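Local coordinates for ribosome hibernation protein YHBH (PDB 4HEI) that probably inhibits translation in stationary phase by binding the small ribosomal subunit and associating with 100S ribosome dimers, at residues 40-45 with 49-54. Residues are numbered along the deposited sequence; the frame is centred on the assembly and turned at random.
Sequences ILRVEK and IAEATL
Arg42 grips a single carboxylate oxygen of Glu51 with two nitrogens of its guanidinium, side-on. Arg42 NE is 2.7 Å and Arg42 NH2 2.9 Å from Glu51 OE1; both are hydrogen bonds, and together they form a salt bridge. OE1 sits in the guanidinium plane, yet the two flat groups stand nearly perpendicular, 79° apart. NE meets OE1 from above the carboxylate plane, whereas NH2 comes nearly along the C-O axis. Arg42 starts with CG between its backbone N and carbonyl carbon (chi1 62°) and then runs extended to NE, which carries the guanidinium across Ile49. Ile49 CD1 packs against one face, towards the rim, 3.6 Å from Arg42 NH1. The same methyl touches Glu44 CB. A long salt bridge from Arg42 NH1 to Glu44 OE1 extends the network along the strand. The other carboxylate oxygen, Glu51 OE2, rests 3.7 Å from Ile40 CD1.

The backbones form an antiparallel ladder. Ile40 with Glu51 and Arg42 with Ile49 are hydrogen-bonded pairs, and Leu41 with Ala50 is the non-hydrogen-bonded pair between them. Leu41 CD2 meets Ala50 CB at 3.8 Å on the opposite face.

The hairpin of strands 34-44 and 47-56 is central in the four-stranded sheet, flanked by 2-8 and 59-67. On the face of Leu41 and Ala50, Leu41 reaches Met16 of helix 14-27 and Ala50 reaches Leu77 of helix 70-91. On the face of Arg42 and Glu51, Glu51 touches His64, a cobalt ligand on strand 59-67.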
# COMPACT_ATOMS: atom_id res chain seq x y z
N ILE A 40 0.24 -6.19 2.66
CA ILE A 40 0.97 -7.41 2.92
C ILE A 40 2.38 -7.25 2.38
O ILE A 40 2.58 -6.91 1.21
CB ILE A 40 0.32 -8.64 2.24
CG1 ILE A 40 -1.05 -8.91 2.85
CG2 ILE A 40 1.20 -9.87 2.44
CD1 ILE A 40 -1.72 -10.15 2.29
N LEU A 41 3.36 -7.50 3.24
CA LEU A 41 4.77 -7.41 2.87
C LEU A 41 5.31 -8.83 2.97
O LEU A 41 5.15 -9.49 3.99
CB LEU A 41 5.52 -6.50 3.84
CG LEU A 41 4.94 -5.09 4.01
CD1 LEU A 41 5.86 -4.25 4.88
CD2 LEU A 41 4.75 -4.44 2.66
N ARG A 42 5.92 -9.31 1.90
CA ARG A 42 6.45 -10.66 1.92
C ARG A 42 7.65 -10.83 1.02
O ARG A 42 7.94 -9.98 0.17
CB ARG A 42 5.36 -11.67 1.52
CG ARG A 42 4.82 -11.48 0.11
CD ARG A 42 3.72 -12.49 -0.20
NE ARG A 42 3.11 -12.23 -1.51
CZ ARG A 42 3.47 -12.83 -2.64
NH1 ARG A 42 4.42 -13.76 -2.65
NH2 ARG A 42 2.88 -12.49 -3.78
N VAL A 43 8.35 -11.94 1.21
CA VAL A 43 9.54 -12.23 0.43
C VAL A 43 9.39 -13.53 -0.34
O VAL A 43 8.96 -14.54 0.21
CB VAL A 43 10.78 -12.33 1.35
CG1 VAL A 43 12.01 -12.64 0.53
CG2 VAL A 43 10.96 -11.04 2.12
N GLU A 44 9.71 -13.48 -1.62
CA GLU A 44 9.66 -14.63 -2.51
C GLU A 44 11.06 -14.68 -3.11
O GLU A 44 11.39 -13.87 -3.97
CB GLU A 44 8.61 -14.41 -3.60
CG GLU A 44 8.58 -15.48 -4.68
CD GLU A 44 7.48 -15.23 -5.70
OE1 GLU A 44 6.29 -15.38 -5.34
OE2 GLU A 44 7.81 -14.88 -6.85
N LYS A 45 11.87 -15.61 -2.62
CA LYS A 45 13.26 -15.77 -3.03
C LYS A 45 14.01 -14.48 -2.68
O LYS A 45 14.21 -14.19 -1.50
CB LYS A 45 13.39 -16.11 -4.53
CG LYS A 45 13.11 -14.99 -5.52
CD LYS A 45 13.72 -15.28 -6.88
CE LYS A 45 13.62 -14.06 -7.78
NZ LYS A 45 14.33 -14.26 -9.07
N ILE A 49 8.24 -8.16 -1.82
CA ILE A 49 6.92 -7.87 -2.37
C ILE A 49 6.00 -7.10 -1.44
O ILE A 49 5.85 -7.44 -0.28
CB ILE A 49 6.24 -9.19 -2.78
CG1 ILE A 49 7.16 -9.95 -3.75
CG2 ILE A 49 4.87 -8.92 -3.38
CD1 ILE A 49 6.69 -11.35 -4.10
N ALA A 50 5.39 -6.04 -1.97
CA ALA A 50 4.45 -5.23 -1.19
C ALA A 50 3.10 -5.28 -1.90
O ALA A 50 3.02 -4.98 -3.09
CB ALA A 50 4.94 -3.78 -1.09
N GLU A 51 2.07 -5.67 -1.16
CA GLU A 51 0.72 -5.78 -1.68
C GLU A 51 -0.22 -4.87 -0.91
O GLU A 51 -0.04 -4.66 0.30
CB GLU A 51 0.20 -7.22 -1.52
CG GLU A 51 1.06 -8.32 -2.14
CD GLU A 51 0.47 -9.70 -1.91
OE1 GLU A 51 1.04 -10.69 -2.40
OE2 GLU A 51 -0.57 -9.80 -1.22
N ALA A 52 -1.22 -4.34 -1.59
CA ALA A 52 -2.20 -3.48 -0.93
C ALA A 52 -3.57 -3.50 -1.59
O ALA A 52 -3.69 -3.60 -2.82
CB ALA A 52 -1.69 -2.04 -0.85
N THR A 53 -4.60 -3.43 -0.76
CA THR A 53 -5.97 -3.38 -1.23
C THR A 53 -6.61 -2.24 -0.46
O THR A 53 -6.61 -2.24 0.77
CB THR A 53 -6.76 -4.68 -0.92
OG1 THR A 53 -6.07 -5.80 -1.49
CG2 THR A 53 -8.16 -4.60 -1.53
N LEU A 54 -7.11 -1.25 -1.19
CA LEU A 54 -7.76 -0.11 -0.56
C LEU A 54 -9.25 -0.19 -0.86
O LEU A 54 -9.66 -0.33 -2.02
CB LEU A 54 -7.20 1.21 -1.11
CG LEU A 54 -5.69 1.42 -1.24
CD1 LEU A 54 -5.42 2.90 -1.52
CD2 LEU A 54 -4.98 0.98 0.02